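Side-chain contacts in adenosine kinase, putative (Trypanosoma brucei, PDB 3OTX), which probably catalyses the magnesium-dependent transfer of phosphate from ATP to adenosine, giving AMP and ADP in the purine salvage pathway: residues 29-34 against 50-55; 117-122 against 143-148; 181-186 against 192-197. The protein carries 1 engineered substitution. All blocks are in the same frame, centred on the assembly; numbering follows the deposited sequence. Where two conformers were deposited one is given.

Contact 1: residues 29-34 against 50-55; sequences LVKYGL and FDDIEK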
ATOM      1  N   LEU A  29      16.400  18.281   2.560  1.00 27.49           N
ATOM      2  CA  LEU A  29      16.321  17.108   3.410  1.00 26.00           C
ATOM      3  C   LEU A  29      17.060  17.281   4.748  1.00 25.82           C
ATOM      4  O   LEU A  29      16.542  16.887   5.795  1.00 28.37           O
ATOM      5  CB  LEU A  29      16.759  15.822   2.668  1.00 24.68           C
ATOM      6  CG  LEU A  29      16.190  15.442   1.296  1.00 28.65           C
ATOM      7  CD1 LEU A  29      16.845  14.135   0.832  1.00 32.61           C
ATOM      8  CD2 LEU A  29      14.674  15.263   1.315  1.00 28.70           C
ATOM      9  N   VAL A  30      18.259  17.852   4.718  1.00 28.05           N
ATOM     10  CA  VAL A  30      18.990  18.143   5.948  1.00 29.44           C
ATOM     11  C   VAL A  30      18.176  19.088   6.837  1.00 30.70           C
ATOM     12  O   VAL A  30      18.014  18.822   8.032  1.00 30.60           O
ATOM     13  CB  VAL A  30      20.411  18.706   5.656  1.00 30.88           C
ATOM     14  CG1 VAL A  30      21.124  19.218   6.939  1.00 36.92           C
ATOM     15  CG2 VAL A  30      21.265  17.673   4.955  1.00 35.16           C
ATOM     16  N   LYS A  31      17.646  20.165   6.251  1.00 30.23           N
ATOM     17  CA  LYS A  31      16.859  21.142   7.006  1.00 31.43           C
ATOM     18  C   LYS A  31      15.747  20.488   7.825  1.00 28.57           C
ATOM     19  O   LYS A  31      15.575  20.829   9.007  1.00 31.28           O
ATOM     20  CB  LYS A  31      16.242  22.185   6.079  1.00 34.04           C
ATOM     21  CG  LYS A  31      15.587  23.356   6.794  1.00 37.67           C
ATOM     22  CD  LYS A  31      14.788  24.172   5.795  1.00 41.14           C
ATOM     23  CE  LYS A  31      14.090  25.347   6.443  1.00 47.15           C
ATOM     24  NZ  LYS A  31      13.684  26.305   5.380  1.00 49.08           N
ATOM     25  N   TYR A  32      15.044  19.548   7.201  1.00 25.12           N
ATOM     26  CA  TYR A  32      13.877  18.906   7.818  1.00 20.40           C
ATOM     27  C   TYR A  32      14.155  17.607   8.559  1.00 21.99           C
ATOM     28  O   TYR A  32      13.221  16.951   8.998  1.00 21.02           O
ATOM     29  CB  TYR A  32      12.717  18.769   6.797  1.00 21.22           C
ATOM     30  CG  TYR A  32      12.158  20.149   6.509  1.00 24.53           C
ATOM     31  CD1 TYR A  32      12.467  20.820   5.320  1.00 28.45           C
ATOM     32  CD2 TYR A  32      11.396  20.826   7.473  1.00 21.90           C
ATOM     33  CE1 TYR A  32      11.984  22.094   5.084  1.00 25.55           C
ATOM     34  CE2 TYR A  32      10.915  22.093   7.240  1.00 25.56           C
ATOM     35  CZ  TYR A  32      11.218  22.733   6.059  1.00 32.37           C
ATOM     36  OH  TYR A  32      10.743  24.009   5.859  1.00 35.30           O
ATOM     37  N   GLY A  33      15.429  17.219   8.656  1.00 23.63           N
ATOM     38  CA  GLY A  33      15.838  16.050   9.429  1.00 24.10           C
ATOM     39  C   GLY A  33      15.454  14.748   8.752  1.00 21.94           C
ATOM     40  O   GLY A  33      15.108  13.755   9.415  1.00 23.79           O
ATOM     41  N   LEU A  34      15.477  14.744   7.426  1.00 19.69           N
ATOM     42  CA  LEU A  34      14.957  13.600   6.679  1.00 20.31           C
ATOM     43  C   LEU A  34      16.059  12.712   6.129  1.00 21.51           C
ATOM     44  O   LEU A  34      17.124  13.202   5.744  1.00 27.27           O
ATOM     45  CB  LEU A  34      14.068  14.054   5.508  1.00 23.55           C
ATOM     46  CG  LEU A  34      12.926  15.031   5.819  1.00 22.50           C
ATOM     47  CD1 LEU A  34      12.276  15.517   4.515  1.00 21.71           C
ATOM     48  CD2 LEU A  34      11.884  14.396   6.738  1.00 18.32           C
ATOM     49  N   PHE A  50       5.379  21.625   4.740  1.00 22.40           N
ATOM     50  CA  PHE A  50       4.391  21.745   3.672  1.00 21.34           C
ATOM     51  C   PHE A  50       4.351  23.136   3.063  1.00 27.49           C
ATOM     52  O   PHE A  50       4.295  23.277   1.849  1.00 28.03           O
ATOM     53  CB  PHE A  50       3.023  21.287   4.145  1.00 21.98           C
ATOM     54  CG  PHE A  50       2.872  19.813   4.114  1.00 18.27           C
ATOM     55  CD1 PHE A  50       3.139  19.043   5.245  1.00 17.87           C
ATOM     56  CD2 PHE A  50       2.474  19.167   2.941  1.00 20.05           C
ATOM     57  CE1 PHE A  50       3.004  17.653   5.212  1.00 17.85           C
ATOM     58  CE2 PHE A  50       2.333  17.772   2.899  1.00 20.30           C
ATOM     59  CZ  PHE A  50       2.597  17.019   4.022  1.00 20.03           C
ATOM     60  N   ASP A  51       4.453  24.145   3.918  1.00 29.07           N
ATOM     61  CA  ASP A  51       4.500  25.540   3.456  1.00 32.88           C
ATOM     62  C   ASP A  51       5.710  25.759   2.564  1.00 36.11           C
ATOM     63  O   ASP A  51       5.610  26.434   1.547  1.00 35.98           O
ATOM     64  CB  ASP A  51       4.554  26.514   4.629  1.00 39.31           C
ATOM     65  CG  ASP A  51       3.306  26.473   5.486  1.00 44.71           C
ATOM     66  OD1 ASP A  51       2.266  25.950   5.038  1.00 50.73           O
ATOM     67  OD2 ASP A  51       3.370  26.971   6.624  1.00 50.02           O
ATOM     68  N   ASP A  52       6.834  25.146   2.941  1.00 35.48           N
ATOM     69  CA  ASP A  52       8.109  25.267   2.229  1.00 34.18           C
ATOM     70  C   ASP A  52       8.026  24.609   0.835  1.00 33.49           C
ATOM     71  O   ASP A  52       8.361  25.232  -0.172  1.00 34.09           O
ATOM     72  CB  ASP A  52       9.192  24.618   3.089  1.00 34.36           C
ATOM     73  CG  ASP A  52      10.586  25.045   2.729  1.00 44.88           C
ATOM     74  OD1 ASP A  52      10.836  25.429   1.573  1.00 50.04           O
ATOM     75  OD2 ASP A  52      11.450  24.967   3.623  1.00 42.13           O
ATOM     76  N   ILE A  53       7.540  23.371   0.772  1.00 29.66           N
ATOM     77  CA  ILE A  53       7.434  22.650  -0.504  1.00 30.16           C
ATOM     78  C   ILE A  53       6.424  23.309  -1.444  1.00 33.24           C
ATOM     79  O   ILE A  53       6.611  23.288  -2.666  1.00 36.47           O
ATOM     80  CB  ILE A  53       7.072  21.161  -0.318  1.00 30.93           C
ATOM     81  CG1 ILE A  53       7.977  20.520   0.722  1.00 38.70           C
ATOM     82  CG2 ILE A  53       7.213  20.400  -1.624  1.00 37.61           C
ATOM     83  CD1 ILE A  53       7.497  19.180   1.170  1.00 43.28           C
ATOM     84  N   GLU A  54       5.372  23.894  -0.873  1.00 32.48           N
ATOM     85  CA  GLU A  54       4.305  24.536  -1.657  1.00 32.90           C
ATOM     86  C   GLU A  54       4.760  25.855  -2.264  1.00 38.70           C
ATOM     87  O   GLU A  54       4.286  26.232  -3.328  1.00 42.88           O
ATOM     88  CB  GLU A  54       3.052  24.749  -0.812  1.00 31.93           C
ATOM     89  CG  GLU A  54       2.241  23.461  -0.590  1.00 35.07           C
ATOM     90  CD  GLU A  54       1.247  23.554   0.563  1.00 43.69           C
ATOM     91  OE1 GLU A  54       0.740  24.656   0.862  1.00 51.02           O
ATOM     92  OE2 GLU A  54       0.975  22.511   1.181  1.00 41.09           O
ATOM     93  N   LYS A  55       5.678  26.535  -1.577  1.00 38.72           N
ATOM     94  CA  LYS A  55       6.272  27.787  -2.044  1.00 43.39           C
ATOM     95  C   LYS A  55       7.244  27.577  -3.207  1.00 48.47           C
ATOM     96  O   LYS A  55       7.852  28.530  -3.688  1.00 53.44           O
ATOM     97  CB  LYS A  55       6.986  28.482  -0.878  1.00 42.09           C
ATOM     98  CG  LYS A  55       6.308  29.742  -0.360  1.00 54.03           C
ATOM     99  CD  LYS A  55       5.154  29.485   0.592  1.00 52.96           C
ATOM    100  CE  LYS A  55       4.231  30.691   0.625  1.00 48.04           C
ATOM    101  NZ  LYS A  55       3.354  30.741   1.824  1.00 46.82           N
TER
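Asp52 OD2 takes two donors from one helix end: the hydroxyl OH of Tyr32 at 2.5 Å and the ammonium NZ of Lys31 at 3.1 Å. The residues belong to two short helices, 26-31 and 49-54, packed on strands 122-130 and 133-141 of the smaller sheet of this PfkB-family (ribokinase-like) kinase. The two donors arrive differently. Tyr32 OH gives its hydrogen to the anti lone pair of OD2, on the side away from OD1, whereas Lys31 NZ meets the same oxygen nearly end-on to the CG-OD2 bond and completes a salt bridge. The bond from Tyr32 runs at the edge of the ring, near its plane, and the carboxylate is turned 73° from that plane. The same oxygen lies 3.3 Å from Tyr32 CE1, so the carboxylate reaches the corner of the ring as well as its hydroxyl. With a positive group and a phenol sharing one oxygen, the negative charge of Asp52 is probably stabilised.

Side-chain torsions account for the convergence. In Asp52, chi1 of -161° carries CG opposite the main-chain N and toward the other helix. Lys31 runs out fully extended to approach from the opposite direction; its CG passes 4.2 Å above one face of the Tyr32 ring, near the rim. Apolar side chains beside them pack on the sheet: Leu29 touches Thr130 and Thr135, while Phe50 and Ile53 reach Ala126. Phe28 is wedged in between, meeting Tyr32, Asp52 and Ile53. Behind Tyr32 the first helix ends in a Schellman motif, with Gly33 at positive phi (73°). Its two closing bonds are Gly33 N to Val30 O, 3.1 Å, and Leu34 N to Leu29 O, 2.9 Å.

Contact 2: residues 117-122 against 143-148; sequences TTKAGS and ANHLSS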
ATOM      1  N   THR A 117     -14.895  13.508   8.455  1.00 19.48           N
ATOM      2  CA  THR A 117     -14.713  14.092   9.784  1.00 19.79           C
ATOM      3  C   THR A 117     -14.552  15.608   9.662  1.00 21.62           C
ATOM      4  O   THR A 117     -14.155  16.127   8.599  1.00 19.60           O
ATOM      5  CB  THR A 117     -13.486  13.464  10.529  1.00 19.51           C
ATOM      6  OG1 THR A 117     -13.374  14.023  11.851  1.00 18.74           O
ATOM      7  CG2 THR A 117     -12.172  13.740   9.809  1.00 15.67           C
ATOM      8  N   THR A 118     -14.864  16.323  10.746  1.00 21.95           N
ATOM      9  CA  THR A 118     -14.573  17.740  10.807  1.00 22.19           C
ATOM     10  C   THR A 118     -13.393  18.013  11.758  1.00 23.07           C
ATOM     11  O   THR A 118     -13.050  19.174  12.042  1.00 26.90           O
ATOM     12  CB  THR A 118     -15.833  18.518  11.242  1.00 25.06           C
ATOM     13  OG1 THR A 118     -16.189  18.122  12.572  1.00 25.47           O
ATOM     14  CG2 THR A 118     -17.018  18.230  10.271  1.00 24.72           C
ATOM     15  N   LYS A 119     -12.765  16.948  12.241  1.00 23.31           N
ATOM     16  CA  LYS A 119     -11.733  17.079  13.278  1.00 22.61           C
ATOM     17  C   LYS A 119     -10.350  17.494  12.783  1.00 23.11           C
ATOM     18  O   LYS A 119      -9.513  17.967  13.569  1.00 24.19           O
ATOM     19  CB  LYS A 119     -11.612  15.776  14.061  1.00 23.71           C
ATOM     20  CG  LYS A 119     -12.850  15.417  14.875  1.00 28.07           C
ATOM     21  CD  LYS A 119     -12.705  14.026  15.463  1.00 35.51           C
ATOM     22  CE  LYS A 119     -13.869  13.697  16.388  1.00 47.47           C
ATOM     23  NZ  LYS A 119     -14.032  12.220  16.569  1.00 52.92           N
ATOM     24  N   ALA A 120     -10.088  17.242  11.502  1.00 18.70           N
ATOM     25  CA  ALA A 120      -8.852  17.629  10.862  1.00 18.74           C
ATOM     26  C   ALA A 120      -9.145  17.636   9.378  1.00 19.19           C
ATOM     27  O   ALA A 120     -10.041  16.917   8.911  1.00 17.70           O
ATOM     28  CB  ALA A 120      -7.723  16.615  11.159  1.00 15.54           C
ATOM     29  N   GLY A 121      -8.354  18.405   8.646  1.00 19.50           N
ATOM     30  CA  GLY A 121      -8.461  18.453   7.180  1.00 17.75           C
ATOM     31  C   GLY A 121      -7.964  17.140   6.596  1.00 15.36           C
ATOM     32  O   GLY A 121      -7.291  16.380   7.278  1.00 14.54           O
ATOM     33  N   SER A 122      -8.310  16.872   5.336  1.00 13.90           N
ATOM     34  CA  SER A 122      -7.835  15.659   4.681  1.00 14.45           C
ATOM     35  C   SER A 122      -6.323  15.598   4.696  1.00 12.53           C
ATOM     36  O   SER A 122      -5.637  16.637   4.612  1.00 16.55           O
ATOM     37  CB  SER A 122      -8.380  15.600   3.250  1.00 14.34           C
ATOM     38  OG  SER A 122      -9.773  15.493   3.303  1.00 15.28           O
ATOM     39  N   ALA A 143      -7.246  11.206   8.164  1.00 13.24           N
ATOM     40  CA  ALA A 143      -7.102   9.752   8.074  1.00 16.93           C
ATOM     41  C   ALA A 143      -6.881   9.129   9.453  1.00 15.36           C
ATOM     42  O   ALA A 143      -7.267   7.994   9.701  1.00 16.15           O
ATOM     43  CB  ALA A 143      -5.988   9.354   7.089  1.00 13.42           C
ATOM     44  N   ASN A 144      -6.307   9.899  10.374  1.00 15.29           N
ATOM     45  CA  ASN A 144      -6.028   9.381  11.705  1.00 16.32           C
ATOM     46  C   ASN A 144      -7.268   9.326  12.585  1.00 15.63           C
ATOM     47  O   ASN A 144      -7.210   8.808  13.694  1.00 19.79           O
ATOM     48  CB  ASN A 144      -4.990  10.250  12.394  1.00 18.69           C
ATOM     49  CG  ASN A 144      -4.222   9.520  13.455  1.00 26.51           C
ATOM     50  OD1 ASN A 144      -3.978  10.056  14.545  1.00 33.66           O
ATOM     51  ND2 ASN A 144      -3.815   8.315  13.158  1.00 16.76           N
ATOM     52  N   HIS A 145      -8.373   9.868  12.101  1.00 14.99           N
ATOM     53  CA  HIS A 145      -9.636   9.904  12.857  1.00 17.10           C
ATOM     54  C   HIS A 145     -10.662   8.865  12.397  1.00 17.89           C
ATOM     55  O   HIS A 145     -11.830   8.912  12.820  1.00 18.81           O
ATOM     56  CB  HIS A 145     -10.237  11.311  12.763  1.00 17.24           C
ATOM     57  CG  HIS A 145      -9.388  12.355  13.417  1.00 21.06           C
ATOM     58  ND1 HIS A 145      -9.554  12.717  14.737  1.00 25.89           N
ATOM     59  CD2 HIS A 145      -8.378  13.122  12.944  1.00 18.01           C
ATOM     60  CE1 HIS A 145      -8.673  13.651  15.052  1.00 29.99           C
ATOM     61  NE2 HIS A 145      -7.953  13.922  13.979  1.00 25.54           N
ATOM     62  N   LEU A 146     -10.245   7.925  11.554  1.00 15.73           N
ATOM     63  CA  LEU A 146     -11.136   6.828  11.144  1.00 13.58           C
ATOM     64  C   LEU A 146     -11.678   6.125  12.416  1.00 12.90           C
ATOM     65  O   LEU A 146     -10.908   5.706  13.276  1.00 15.36           O
ATOM     66  CB  LEU A 146     -10.397   5.865  10.220  1.00 12.75           C
ATOM     67  CG  LEU A 146     -11.197   4.646   9.740  1.00 16.67           C
ATOM     68  CD1 LEU A 146     -12.376   5.047   8.904  1.00 21.64           C
ATOM     69  CD2 LEU A 146     -10.271   3.738   8.932  1.00 18.84           C
ATOM     70  N   SER A 147     -13.007   6.096  12.540  1.00 14.63           N
ATOM     71  CA  SER A 147     -13.648   5.658  13.792  1.00 15.26           C
ATOM     72  C   SER A 147     -14.209   4.224  13.791  1.00 16.72           C
ATOM     73  O   SER A 147     -14.541   3.649  12.737  1.00 14.73           O
ATOM     74  CB  SER A 147     -14.774   6.646  14.149  1.00 17.17           C
ATOM     75  OG  SER A 147     -15.887   6.490  13.278  1.00 18.10           O
ATOM     76  N   SER A 148     -14.354   3.679  15.002  1.00 18.77           N
ATOM     77  CA  SER A 148     -14.994   2.402  15.143  1.00 19.10           C
ATOM     78  C   SER A 148     -16.445   2.510  14.713  1.00 17.27           C
ATOM     79  O   SER A 148     -16.975   1.566  14.139  1.00 18.75           O
ATOM     80  CB  SER A 148     -14.894   1.917  16.588  1.00 23.41           C
ATOM     81  OG  SER A 148     -13.527   1.778  16.941  1.00 31.94           O
TER
HETATM   82  O   HOH W   1     -11.104  11.078  16.304  1.00 30.56           O
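The imidazole of His145 has Lys119 CB over one face and a water at its edge, in the ring plane, while the methyl of Ala120 comes at it obliquely. Lys119 CB stands 3.9 Å from the ring centroid and 17° off the normal, which qualifies as a CH-pi contact, displaced somewhat toward the rim. Both segments are connections in the ribokinase-like fold: 117-122 leads from strand 111-116 of the large sheet into strand 122-130 of the small one, and 143-148 leads from strand 133-141 back to helix 148-151. The histidine therefore packs where the chain crosses between the two sheets in each direction.

The lysine does more than touch with its CB. Its chain continues extended across the ring margin, bringing CD to 3.5 Å from His145 ND1. NZ stays 4.9 Å from ND1, and the gap is bridged by the water, which accepts from Lys119 NZ at 3.2 Å and bonds His145 ND1 at 2.7 Å. Because the water lies in the ring plane, this second bond, together with Lys119 CB over the face, probably restrains the turn of the imidazole. At the NE2 side, Ala120 CB packs at 3.9 Å from His145 NE2.

The backbone under Lys119 is held by an ST turn. Thr117 has its OG1 placed by chi1 of -178°, opposite the main-chain N, where it can accept from the Lys119 amide two residues on. Farther along, Ser147 is the N-cap of helix 148-151, with its OG bonded to His150 N and to Glu115 OE2; Thr117 and Gly121 pair through their backbones with Ile92 and Ala142. In the turn itself, Lys119 N reaches Thr117 OG1 at 3.0 Å, with an N-H...O angle of 160°.

Contact 3: residues 181-186 against 192-197; sequences LQACRK and GLFMIN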
ATOM      1  N   LEU A 181      -8.139  -5.562  12.847  1.00 14.12           N
ATOM      2  CA  LEU A 181      -8.604  -6.861  13.375  1.00 13.73           C
ATOM      3  C   LEU A 181     -10.051  -7.175  12.977  1.00 14.34           C
ATOM      4  O   LEU A 181     -10.389  -8.342  12.711  1.00 16.18           O
ATOM      5  CB  LEU A 181      -8.408  -6.931  14.894  1.00 15.26           C
ATOM      6  CG  LEU A 181      -6.944  -6.940  15.305  1.00 14.77           C
ATOM      7  CD1 LEU A 181      -6.846  -6.743  16.821  1.00 18.02           C
ATOM      8  CD2 LEU A 181      -6.192  -8.270  14.915  1.00 16.74           C
ATOM      9  N   GLN A 182     -10.874  -6.136  12.833  1.00 15.79           N
ATOM     10  CA  GLN A 182     -12.254  -6.351  12.368  1.00 13.87           C
ATOM     11  C   GLN A 182     -12.234  -7.002  10.986  1.00 14.60           C
ATOM     12  O   GLN A 182     -12.939  -7.973  10.739  1.00 15.72           O
ATOM     13  CB  GLN A 182     -13.056  -5.056  12.330  1.00 15.59           C
ATOM     14  CG  GLN A 182     -14.466  -5.239  11.749  1.00 23.14           C
ATOM     15  CD  GLN A 182     -15.233  -3.940  11.676  1.00 24.31           C
ATOM     16  OE1 GLN A 182     -15.102  -3.087  12.558  1.00 26.69           O
ATOM     17  NE2 GLN A 182     -16.037  -3.775  10.628  1.00 22.26           N
ATOM     18  N   ALA A 183     -11.420  -6.475  10.081  1.00 13.47           N
ATOM     19  CA  ALA A 183     -11.302  -7.102   8.761  1.00 13.24           C
ATOM     20  C   ALA A 183     -10.641  -8.479   8.810  1.00 14.17           C
ATOM     21  O   ALA A 183     -11.006  -9.374   8.037  1.00 15.06           O
ATOM     22  CB  ALA A 183     -10.523  -6.190   7.806  1.00 14.70           C
ATOM     23  N   CYS A 184      -9.660  -8.668   9.696  1.00 14.33           N
ATOM     24  CA  CYS A 184      -9.061  -9.991   9.841  1.00 14.36           C
ATOM     25  C   CYS A 184     -10.093 -11.055  10.201  1.00 16.16           C
ATOM     26  O   CYS A 184     -10.080 -12.152   9.627  1.00 17.13           O
ATOM     27  CB  CYS A 184      -8.024  -9.957  10.959  1.00 14.80           C
ATOM     28  SG  CYS A 184      -6.525  -9.085  10.558  1.00 15.33           S
ATOM     29  N   ARG A 185     -10.961 -10.737  11.157  1.00 15.43           N
ATOM     30  CA  ARG A 185     -12.028 -11.643  11.543  1.00 17.52           C
ATOM     31  C   ARG A 185     -13.057 -11.802  10.419  1.00 17.37           C
ATOM     32  O   ARG A 185     -13.559 -12.911  10.204  1.00 18.32           O
ATOM     33  CB  ARG A 185     -12.668 -11.166  12.842  1.00 18.55           C
ATOM     34  CG  ARG A 185     -11.713 -11.306  14.044  1.00 22.34           C
ATOM     35  CD  ARG A 185     -12.413 -10.966  15.389  1.00 27.64           C
ATOM     36  NE  ARG A 185     -13.130  -9.689  15.363  1.00 33.04           N
ATOM     37  CZ  ARG A 185     -12.607  -8.505  15.697  1.00 33.78           C
ATOM     38  NH1 ARG A 185     -11.347  -8.408  16.138  1.00 32.34           N
ATOM     39  NH2 ARG A 185     -13.351  -7.404  15.601  1.00 30.99           N
ATOM     40  N   LYS A 186     -13.386 -10.718   9.710  1.00 15.09           N
ATOM     41  CA  LYS A 186     -14.334 -10.841   8.602  1.00 17.78           C
ATOM     42  C   LYS A 186     -13.810 -11.754   7.493  1.00 17.59           C
ATOM     43  O   LYS A 186     -14.566 -12.554   6.923  1.00 18.57           O
ATOM     44  CB  LYS A 186     -14.648  -9.452   8.046  1.00 15.57           C
ATOM     45  CG  LYS A 186     -15.638  -9.469   6.910  1.00 20.32           C
ATOM     46  CD  LYS A 186     -17.046  -9.928   7.360  1.00 21.97           C
ATOM     47  CE  LYS A 186     -17.698  -8.968   8.381  1.00 24.81           C
ATOM     48  NZ  LYS A 186     -19.110  -9.349   8.743  1.00 22.97           N
ATOM     49  N   GLY A 192     -12.366 -15.895   3.066  1.00 16.92           N
ATOM     50  CA  GLY A 192     -11.645 -14.975   2.159  1.00 15.93           C
ATOM     51  C   GLY A 192     -10.167 -15.043   2.464  1.00 16.59           C
ATOM     52  O   GLY A 192      -9.663 -16.030   3.045  1.00 19.25           O
ATOM     53  N   LEU A 193      -9.478 -14.007   2.007  1.00 14.87           N
ATOM     54  CA  LEU A 193      -8.044 -13.835   2.186  1.00 16.32           C
ATOM     55  C   LEU A 193      -7.745 -12.498   2.789  1.00 15.65           C
ATOM     56  O   LEU A 193      -8.344 -11.501   2.405  1.00 15.36           O
ATOM     57  CB  LEU A 193      -7.345 -13.901   0.832  1.00 22.32           C
ATOM     58  CG  LEU A 193      -7.089 -15.387   0.609  1.00 35.46           C
ATOM     59  CD1 LEU A 193      -7.592 -15.871  -0.734  1.00 41.46           C
ATOM     60  CD2 LEU A 193      -5.635 -15.729   0.890  1.00 27.93           C
ATOM     61  N   PHE A 194      -6.814 -12.472   3.731  1.00 13.15           N
ATOM     62  CA  PHE A 194      -6.336 -11.231   4.307  1.00 11.46           C
ATOM     63  C   PHE A 194      -4.888 -11.022   3.947  1.00 12.60           C
ATOM     64  O   PHE A 194      -4.064 -11.926   4.133  1.00 14.66           O
ATOM     65  CB  PHE A 194      -6.490 -11.227   5.832  1.00 10.86           C
ATOM     66  CG  PHE A 194      -6.252  -9.868   6.432  1.00 11.77           C
ATOM     67  CD1 PHE A 194      -7.296  -8.947   6.517  1.00 14.59           C
ATOM     68  CD2 PHE A 194      -4.977  -9.484   6.820  1.00 16.75           C
ATOM     69  CE1 PHE A 194      -7.088  -7.685   7.033  1.00 15.61           C
ATOM     70  CE2 PHE A 194      -4.747  -8.191   7.342  1.00 14.57           C
ATOM     71  CZ  PHE A 194      -5.808  -7.283   7.416  1.00 14.50           C
ATOM     72  N   MET A 195      -4.585  -9.827   3.435  1.00 12.62           N
ATOM     73  CA  MET A 195      -3.255  -9.501   2.941  0.50 13.35           C
ATOM     74  C   MET A 195      -2.813  -8.171   3.513  1.00 12.43           C
ATOM     75  O   MET A 195      -3.609  -7.239   3.602  1.00 11.96           O
ATOM     76  CB  MET A 195      -3.266  -9.389   1.418  0.50 15.32           C
ATOM     77  CG  MET A 195      -4.025 -10.483   0.709  0.50 23.45           C
ATOM     78  SD  MET A 195      -4.088 -10.111  -1.037  0.50 29.71           S
ATOM     79  CE  MET A 195      -2.371  -9.711  -1.307  0.50 17.57           C
ATOM     80  N   ILE A 196      -1.542  -8.086   3.875  1.00 12.18           N
ATOM     81  CA  ILE A 196      -0.961  -6.817   4.321  0.50 13.40           C
ATOM     82  C   ILE A 196       0.328  -6.544   3.584  1.00 13.72           C
ATOM     83  O   ILE A 196       1.016  -7.492   3.142  1.00 15.49           O
ATOM     84  CB  ILE A 196      -0.655  -6.795   5.828  0.50 17.13           C
ATOM     85  CG1 ILE A 196       0.247  -7.959   6.251  0.50 25.38           C
ATOM     86  CG2 ILE A 196      -1.903  -6.786   6.620  0.50 16.78           C
ATOM     87  CD1 ILE A 196       0.483  -8.000   7.733  0.50 30.97           C
ATOM     88  N   ASN A 197       0.664  -5.270   3.430  1.00 13.33           N
ATOM     89  CA  ASN A 197       1.993  -4.869   3.004  0.50 14.95           C
ATOM     90  C   ASN A 197       2.712  -4.337   4.231  1.00 14.60           C
ATOM     91  O   ASN A 197       2.089  -3.711   5.056  1.00 15.59           O
ATOM     92  CB  ASN A 197       1.865  -3.799   1.909  0.50 18.04           C
ATOM     93  CG  ASN A 197       3.202  -3.192   1.498  0.50 16.26           C
ATOM     94  OD1 ASN A 197       3.393  -1.998   1.620  0.50 22.13           O
ATOM     95  ND2 ASN A 197       4.117  -4.014   1.024  0.50 32.06           N
TER
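Along 192-197 one residue, Phe194, carries the contact with helix 177-189, meeting Ala183 and Cys184 in the beta-alpha-beta unit formed by strand 165-169, the helix and strand 193-197. After Gly192, Leu193 begins the strand and turns to the other face of the sheet, where it touches Tyr311 of helix 300-311. Phe194 follows with chi1 of -169°, its CG opposite the main-chain N, which sends the ring up under the helix. Phe168, of the neighbouring parallel strand, and Val214 also pack on Phe194. Beyond it the strand keeps its alternation, Met195 leaving on the face away from the helix and Ile196 on the face of Phe194, but neither touches 181-186. The contact thus rests on a single ring, which one turn of helix grips from above and from the rim, and the three residues are buried. Cys184 SG sits over the ring centre, 3.7 Å from the centroid and 12° off the normal, a sulfur-aromatic contact made over the face. Ala183 CB instead lies at the ring edge, near its plane, 3.8 Å from Phe194 CE1.

How the contacts relate
The contacts follow one another along the chain in the order 1, 2, 3, all within the PfkB kinase fold. Contact 1 lies on the five-stranded sheet, contact 3 against the ten-stranded sheet on the opposite side of the chain's centre; their centres are about 36 Å apart. Contact 2 belongs to the crossings between the sheets, its centre about 25 Å from that of contact 1 and about 22 Å from that of contact 3. The three thus sample the small sheet, which in related kinases forms the lid, a connection between the sheets, and the large sheet; contact 2 comes nearest an adenosine-binding residue, with His145 about 9 Å, side chain to side chain, from Asn15.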